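Side-chain contacts in acetyl-CoA hydrolase/transferase family protein (Porphyromonas gingivalis, PDB 2NVV), which probably hydrolyses acetyl-CoA or moves coenzyme A between acyl-CoA and acetate by way of a covalent glutamyl-CoA thioester, and also binds zinc: residues A[311-314]-A[315-319]; A[233-236]-A[237-241]; A[340-344]-A[345-349]. One frame throughout, in Å; residues are numbered along the deposited sequence.

Contact 1: A[311-314]-A[315-319]; sequences RSVI and QDIYA
Four backbone hydrogen bonds in i to i+4 spacing join residues 311-314 to 315-318, starting with Gln315 N to Arg311 O at 3.1 Å and ending with Tyr318 N to Ile314 O. That last bond is the straightest of the four, with an N-H...O angle of 172°. Ile314 and Tyr318 also carry the main side-chain contact. CG1 of Ile314 sits over the face of the Tyr318 ring, 3.9 Å from its centroid and 26° off the normal, so this is a CH-pi approach. The carbonyl O of Ile314 lies over the same face, nearer the rim, while CD1 of Ile314 reaches 3.5 Å from CZ of Tyr318. With CG1 anti to the backbone N (chi1 -168°), the ethyl branch runs beside the carbonyl and meets the ring one turn on. The pattern is that of the short amphipathic helix 311-318. On its inward side Ile314 and Ile317 are buried and meet Leu307 of strand 306-307; Val313 flanks them, its CG1 4.1 Å from Ile317 CD1, and Val313 and Ile317 rest on Ile291 of helix 288-295. Along another side of the helix, Arg311 and Gln315 run alongside each other in the same direction, Arg311 CG lying 3.9 Å from Gln315 CD. The guanidinium and amide planes are steeply inclined to each other, and NE of Arg311 donates to Asn216 O. The carboxylate of Asp316 is turned to Lys295, whose NZ forms a salt bridge with OD2.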
loop_
_atom_site.group_PDB
_atom_site.type_symbol
_atom_site.label_atom_id
_atom_site.label_comp_id
_atom_site.label_asym_id
_atom_site.label_seq_id
_atom_site.Cartn_x
_atom_site.Cartn_y
_atom_site.Cartn_z
ATOM N N ARG A 311 34.653 3.700 0.310
ATOM C CA ARG A 311 35.603 4.810 0.382
ATOM C C ARG A 311 36.278 5.079 -0.956
ATOM O O ARG A 311 36.503 6.227 -1.328
ATOM C CB ARG A 311 36.676 4.530 1.437
ATOM C CG ARG A 311 37.746 5.620 1.540
ATOM C CD ARG A 311 38.821 5.250 2.546
ATOM N NE ARG A 311 38.251 4.890 3.843
ATOM C CZ ARG A 311 38.962 4.430 4.866
ATOM N NH1 ARG A 311 38.370 4.123 6.012
ATOM N NH2 ARG A 311 40.271 4.281 4.741
ATOM N N SER A 312 36.603 4.015 -1.678
ATOM C CA SER A 312 37.258 4.164 -2.970
ATOM C C SER A 312 36.363 4.904 -3.950
ATOM O O SER A 312 36.821 5.747 -4.724
ATOM C CB SER A 312 37.606 2.796 -3.545
ATOM O OG SER A 312 37.953 2.914 -4.921
ATOM N N VAL A 313 35.077 4.580 -3.899
ATOM C CA VAL A 313 34.087 5.177 -4.780
ATOM C C VAL A 313 33.752 6.623 -4.429
ATOM O O VAL A 313 33.623 7.473 -5.318
ATOM C CB VAL A 313 32.795 4.335 -4.777
ATOM C CG1 VAL A 313 31.708 5.037 -5.565
ATOM C CG2 VAL A 313 33.069 2.968 -5.387
ATOM N N ILE A 314 33.618 6.904 -3.128
ATOM C CA ILE A 314 33.292 8.254 -2.669
ATOM C C ILE A 314 34.427 9.207 -2.973
ATOM O O ILE A 314 34.188 10.366 -3.276
ATOM C CB ILE A 314 32.986 8.291 -1.160
ATOM C CG1 ILE A 314 32.365 9.637 -0.797
ATOM C CG2 ILE A 314 34.253 8.080 -0.346
ATOM C CD1 ILE A 314 31.017 9.889 -1.437
ATOM N N GLN A 315 35.663 8.717 -2.910
ATOM C CA GLN A 315 36.821 9.558 -3.210
ATOM C C GLN A 315 36.876 9.840 -4.705
ATOM O O GLN A 315 37.276 10.929 -5.123
ATOM C CB GLN A 315 38.117 8.888 -2.759
ATOM C CG GLN A 315 38.173 8.635 -1.261
ATOM C CD GLN A 315 39.531 8.151 -0.787
ATOM O OE1 GLN A 315 40.078 7.180 -1.314
ATOM N NE2 GLN A 315 40.082 8.828 0.227
ATOM N N ASP A 316 36.462 8.869 -5.513
ATOM C CA ASP A 316 36.464 9.067 -6.953
ATOM C C ASP A 316 35.425 10.125 -7.340
ATOM O O ASP A 316 35.652 10.958 -8.229
ATOM C CB ASP A 316 36.173 7.748 -7.669
ATOM C CG ASP A 316 36.122 7.901 -9.184
ATOM O OD1 ASP A 316 37.003 8.576 -9.756
ATOM O OD2 ASP A 316 35.203 7.333 -9.805
ATOM N N ILE A 317 34.278 10.090 -6.670
ATOM C CA ILE A 317 33.220 11.049 -6.932
ATOM C C ILE A 317 33.685 12.452 -6.549
ATOM O O ILE A 317 33.614 13.380 -7.348
ATOM C CB ILE A 317 31.944 10.688 -6.135
ATOM C CG1 ILE A 317 31.351 9.384 -6.677
ATOM C CG2 ILE A 317 30.919 11.821 -6.222
ATOM C CD1 ILE A 317 30.166 8.861 -5.896
ATOM N N TYR A 318 34.171 12.599 -5.324
ATOM C CA TYR A 318 34.645 13.895 -4.846
ATOM C C TYR A 318 35.812 14.462 -5.651
ATOM O O TYR A 318 36.050 15.675 -5.628
ATOM C CB TYR A 318 35.052 13.793 -3.381
ATOM C CG TYR A 318 33.902 13.578 -2.441
ATOM C CD1 TYR A 318 34.124 13.230 -1.111
ATOM C CD2 TYR A 318 32.587 13.739 -2.870
ATOM C CE1 TYR A 318 33.061 13.052 -0.227
ATOM C CE2 TYR A 318 31.522 13.560 -1.998
ATOM C CZ TYR A 318 31.764 13.220 -0.680
ATOM O OH TYR A 318 30.704 13.067 0.178
ATOM N N ALA A 319 36.538 13.591 -6.349
ATOM C CA ALA A 319 37.674 14.018 -7.167
ATOM C C ALA A 319 37.202 14.319 -8.579
ATOM O O ALA A 319 37.960 14.845 -9.393
ATOM C CB ALA A 319 38.747 12.931 -7.201
#

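Contact 2: A[233-236]-A[237-241]; sequences DNVA and AFLVS
The Phe238 ring meets the preceding turn at its edge: the carbonyl O of Val235 lies near the ring plane, 4.4 Å from CD2 of Phe238. The motif is one long alpha helix, 226-245, laid against strands 389-392 and 421-424 of what is probably a Rossmann-like alpha/beta domain. The ring itself packs against Ile390, Val421 and Arg432. CG stands anti to the backbone N of Phe238 (chi1 166°), which carries the ring away from the helix and against those two strands. The other flat group, the Asn234 amide, also turns outward, its ND2 donating to Ser424 O at the end of strand 421-424. Another flank of the helix abuts helix 261-272, where Ala236, with only a CB, lies against Ala269 and Leu270. Val235 is about 6 Å, side chain to side chain, from Val262, a predicted CoA-binding residue.

The backbone evidence for regular helix is four successive i to i+4 hydrogen bonds. The shortest runs from Ala237 N to Asp233 O at 2.8 Å, with an N-H...O angle of 168°. Phe238 N to Asn234 O is 2.9 Å and more bent, at 148°. Val240 N reaches Ala236 O at 3.2 Å. On the sheet-facing side Val235 and Leu239 are one turn apart: Leu239 N donates to Val235 O at 3.1 Å, and beyond that bond CG1 of Val235 touches CD2 of Leu239 at 4.2 Å.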
loop_
_atom_site.group_PDB
_atom_site.type_symbol
_atom_site.label_atom_id
_atom_site.label_comp_id
_atom_site.label_asym_id
_atom_site.label_seq_id
_atom_site.Cartn_x
_atom_site.Cartn_y
_atom_site.Cartn_z
ATOM N N ASP A 233 20.168 -12.022 -14.150
ATOM C CA ASP A 233 19.973 -12.162 -15.579
ATOM C C ASP A 233 18.499 -12.277 -15.872
ATOM O O ASP A 233 17.995 -11.676 -16.829
ATOM C CB ASP A 233 20.681 -13.418 -16.100
ATOM C CG ASP A 233 20.715 -13.479 -17.624
ATOM O OD1 ASP A 233 21.543 -12.765 -18.227
ATOM O OD2 ASP A 233 19.904 -14.219 -18.217
ATOM N N ASN A 234 17.798 -13.053 -15.055
ATOM C CA ASN A 234 16.371 -13.231 -15.263
ATOM C C ASN A 234 15.627 -11.913 -15.198
ATOM O O ASN A 234 14.727 -11.671 -16.002
ATOM C CB ASN A 234 15.798 -14.206 -14.247
ATOM C CG ASN A 234 16.342 -15.601 -14.430
ATOM O OD1 ASN A 234 16.800 -15.950 -15.506
ATOM N ND2 ASN A 234 16.279 -16.412 -13.379
ATOM N N VAL A 235 16.010 -11.062 -14.249
ATOM C CA VAL A 235 15.384 -9.758 -14.095
ATOM C C VAL A 235 15.577 -8.924 -15.347
ATOM O O VAL A 235 14.620 -8.408 -15.908
ATOM C CB VAL A 235 15.975 -8.987 -12.904
ATOM C CG1 VAL A 235 15.308 -7.620 -12.795
ATOM C CG2 VAL A 235 15.779 -9.779 -11.622
ATOM N N ALA A 236 16.825 -8.803 -15.783
ATOM C CA ALA A 236 17.157 -8.027 -16.978
ATOM C C ALA A 236 16.498 -8.565 -18.256
ATOM O O ALA A 236 15.977 -7.788 -19.064
ATOM C CB ALA A 236 18.656 -7.982 -17.153
ATOM N N ALA A 237 16.522 -9.882 -18.444
ATOM C CA ALA A 237 15.907 -10.476 -19.629
ATOM C C ALA A 237 14.379 -10.319 -19.629
ATOM O O ALA A 237 13.755 -10.161 -20.678
ATOM C CB ALA A 237 16.276 -11.943 -19.719
ATOM N N PHE A 238 13.775 -10.378 -18.451
ATOM C CA PHE A 238 12.337 -10.235 -18.330
ATOM C C PHE A 238 11.943 -8.830 -18.774
ATOM O O PHE A 238 11.027 -8.640 -19.578
ATOM C CB PHE A 238 11.922 -10.456 -16.874
ATOM C CG PHE A 238 10.515 -10.012 -16.560
ATOM C CD1 PHE A 238 9.425 -10.655 -17.127
ATOM C CD2 PHE A 238 10.287 -8.947 -15.691
ATOM C CE1 PHE A 238 8.130 -10.253 -16.840
ATOM C CE2 PHE A 238 8.993 -8.536 -15.399
ATOM C CZ PHE A 238 7.908 -9.195 -15.976
ATOM N N LEU A 239 12.661 -7.847 -18.251
ATOM C CA LEU A 239 12.398 -6.461 -18.576
ATOM C C LEU A 239 12.504 -6.156 -20.073
ATOM O O LEU A 239 11.597 -5.526 -20.628
ATOM C CB LEU A 239 13.320 -5.557 -17.748
ATOM C CG LEU A 239 12.700 -4.938 -16.477
ATOM C CD1 LEU A 239 11.579 -5.787 -15.932
ATOM C CD2 LEU A 239 13.778 -4.729 -15.432
ATOM N N VAL A 240 13.572 -6.596 -20.742
ATOM C CA VAL A 240 13.669 -6.313 -22.177
ATOM C C VAL A 240 12.504 -7.025 -22.874
ATOM O O VAL A 240 11.918 -6.523 -23.827
ATOM C CB VAL A 240 15.010 -6.812 -22.817
ATOM C CG1 VAL A 240 16.179 -6.465 -21.927
ATOM C CG2 VAL A 240 14.965 -8.294 -23.075
ATOM N N SER A 241 12.160 -8.194 -22.359
ATOM C CA SER A 241 11.099 -8.992 -22.928
ATOM C C SER A 241 9.753 -8.307 -22.816
ATOM O O SER A 241 8.893 -8.442 -23.698
ATOM C CB SER A 241 11.072 -10.338 -22.226
ATOM O OG SER A 241 9.918 -11.056 -22.589
#

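Contact 3: A[340-344]-A[345-349]; sequences EIVRR and LGVIT
Val342 O takes the N-H of Val347 across a helix end that turns over through Gly346, whose phi is positive (69°). This is a Schellman motif. The diagnostic bond from Val347 N to Val342 O is 3.1 Å long, nearly straight at 169°, and lies in the carbonyl plane. Its inner companion, Gly346 N to Arg343 O at 3.4 Å, is weak. The hydrophobic pair usual for this cap is present too: Val342 and Val347 cross at about a right angle, with CG1 of Val342 3.9 Å from CB of Val347. The Val342 side chain lies about 9 Å from that of Glu284, the residue predicted to form the glutamyl-CoA thioester.

Just before the reversal the helix is still regular, for Leu345 N donates to Ile341 O at 2.9 Å. The side chains of those two residues point the same way, and CG2 of Ile341 touches CD1 of Leu345 at 3.8 Å, forming an apolar patch against Tyr282.

A second local tie runs within the helix, from Arg344 NH2 to Glu340 OE2 at 2.7 Å, a salt bridge. The arginine chain is extended to CG and CD but bends at chi3 (-52°), which brings the guanidinium back towards the glutamate one turn earlier. It meets OE2 on the anti side, out of the carboxylate plane. The same carboxylate oxygen accepts from Leu185 N, and Arg344 NH1 donates to Leu185 O and Val187 O. At the dimer interface Glu340 packs on Glu340 of the second subunit, and Arg343 NH2 bonds to Ser106 O of that subunit.

The cap feeds directly into strand 348-352, which lies between strands 255-257 and 389-392 in the mixed sheet, while Val342 packs on Phe382 of helix 379-385 and Val347 on Tyr282 of strand 279-282.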
loop_
_atom_site.group_PDB
_atom_site.type_symbol
_atom_site.label_atom_id
_atom_site.label_comp_id
_atom_site.label_asym_id
_atom_site.label_seq_id
_atom_site.Cartn_x
_atom_site.Cartn_y
_atom_site.Cartn_z
ATOM N N GLU A 340 3.241 9.305 -4.755
ATOM C CA GLU A 340 2.851 10.206 -5.843
ATOM C C GLU A 340 3.905 10.222 -6.961
ATOM O O GLU A 340 3.578 10.056 -8.138
ATOM C CB GLU A 340 2.663 11.626 -5.294
ATOM C CG GLU A 340 2.232 12.668 -6.316
ATOM C CD GLU A 340 2.074 14.066 -5.724
ATOM O OE1 GLU A 340 1.511 14.198 -4.623
ATOM O OE2 GLU A 340 2.502 15.042 -6.369
ATOM N N ILE A 341 5.165 10.416 -6.588
ATOM C CA ILE A 341 6.248 10.455 -7.565
ATOM C C ILE A 341 6.489 9.098 -8.217
ATOM O O ILE A 341 6.637 9.000 -9.439
ATOM C CB ILE A 341 7.590 10.893 -6.933
ATOM C CG1 ILE A 341 7.402 12.109 -6.014
ATOM C CG2 ILE A 341 8.580 11.215 -8.041
ATOM C CD1 ILE A 341 6.446 13.149 -6.543
ATOM N N VAL A 342 6.546 8.062 -7.387
ATOM C CA VAL A 342 6.778 6.705 -7.849
ATOM C C VAL A 342 5.767 6.292 -8.922
ATOM O O VAL A 342 6.142 5.850 -10.009
ATOM C CB VAL A 342 6.718 5.712 -6.662
ATOM C CG1 VAL A 342 6.854 4.287 -7.145
ATOM C CG2 VAL A 342 7.832 6.016 -5.679
ATOM N N ARG A 343 4.484 6.452 -8.611
ATOM C CA ARG A 343 3.423 6.091 -9.545
ATOM C C ARG A 343 3.362 6.986 -10.781
ATOM O O ARG A 343 3.102 6.510 -11.880
ATOM C CB ARG A 343 2.075 6.099 -8.826
ATOM C CG ARG A 343 0.913 5.648 -9.695
ATOM C CD ARG A 343 -0.216 5.066 -8.868
ATOM N NE ARG A 343 -1.471 5.115 -9.600
ATOM C CZ ARG A 343 -2.613 4.591 -9.174
ATOM N NH1 ARG A 343 -2.667 3.955 -8.011
ATOM N NH2 ARG A 343 -3.720 4.745 -9.898
ATOM N N ARG A 344 3.590 8.282 -10.609
ATOM C CA ARG A 344 3.573 9.190 -11.752
ATOM C C ARG A 344 4.688 8.864 -12.752
ATOM O O ARG A 344 4.426 8.804 -13.952
ATOM C CB ARG A 344 3.731 10.635 -11.301
ATOM C CG ARG A 344 3.811 11.638 -12.457
ATOM C CD ARG A 344 4.025 13.053 -11.923
ATOM N NE ARG A 344 3.031 13.402 -10.907
ATOM C CZ ARG A 344 3.260 14.221 -9.884
ATOM N NH1 ARG A 344 4.449 14.780 -9.736
ATOM N NH2 ARG A 344 2.300 14.469 -9.001
ATOM N N LEU A 345 5.913 8.653 -12.257
ATOM C CA LEU A 345 7.059 8.347 -13.115
ATOM C C LEU A 345 7.044 6.928 -13.645
ATOM O O LEU A 345 7.782 6.606 -14.571
ATOM C CB LEU A 345 8.386 8.549 -12.378
ATOM C CG LEU A 345 8.718 9.857 -11.662
ATOM C CD1 LEU A 345 10.144 9.764 -11.150
ATOM C CD2 LEU A 345 8.573 11.036 -12.596
ATOM N N GLY A 346 6.212 6.082 -13.058
ATOM C CA GLY A 346 6.147 4.701 -13.497
ATOM C C GLY A 346 7.420 3.960 -13.130
ATOM O O GLY A 346 7.972 3.189 -13.924
ATOM N N VAL A 347 7.896 4.206 -11.917
ATOM C CA VAL A 347 9.105 3.583 -11.427
ATOM C C VAL A 347 8.948 2.077 -11.359
ATOM O O VAL A 347 7.969 1.575 -10.797
ATOM C CB VAL A 347 9.460 4.090 -10.015
ATOM C CG1 VAL A 347 10.761 3.477 -9.549
ATOM C CG2 VAL A 347 9.565 5.591 -10.018
ATOM N N ILE A 348 9.906 1.353 -11.938
ATOM C CA ILE A 348 9.885 -0.100 -11.896
ATOM C C ILE A 348 10.669 -0.457 -10.641
ATOM O O ILE A 348 11.820 -0.058 -10.497
ATOM C CB ILE A 348 10.551 -0.707 -13.155
ATOM C CG1 ILE A 348 9.674 -0.416 -14.374
ATOM C CG2 ILE A 348 10.767 -2.221 -12.971
ATOM C CD1 ILE A 348 10.291 -0.782 -15.677
ATOM N N THR A 349 10.037 -1.200 -9.735
ATOM C CA THR A 349 10.665 -1.557 -8.470
ATOM C C THR A 349 11.081 -3.017 -8.373
ATOM O O THR A 349 10.333 -3.911 -8.767
ATOM C CB THR A 349 9.733 -1.218 -7.274
ATOM O OG1 THR A 349 8.557 -2.015 -7.338
ATOM C CG2 THR A 349 9.321 0.239 -7.310
#

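In the fold
The three contacts follow one another in the order 2, 1, 3 along the chain, and each is local to a helix or its end. Contacts 2 and 3 serve the same mixed sheet: helix 226-245 packs on strands 389-392 and 421-424, and contact 3 leads into strand 348-352; the nearest atoms of contacts 2 and 3 are about 5 Å apart, without touching. Contact 1 stands alone, its centre about 31 Å from that of contact 2 and about 30 Å from that of contact 3. Contact 3 is wholly buried, relying on a glycine-based cap and ion pairing beside the second subunit. Contacts 1 and 2 are partly buried, with apolar stripes inward; contact 1 adds an aromatic CH-pi approach, whereas contact 2 sends its ring away from its own helix.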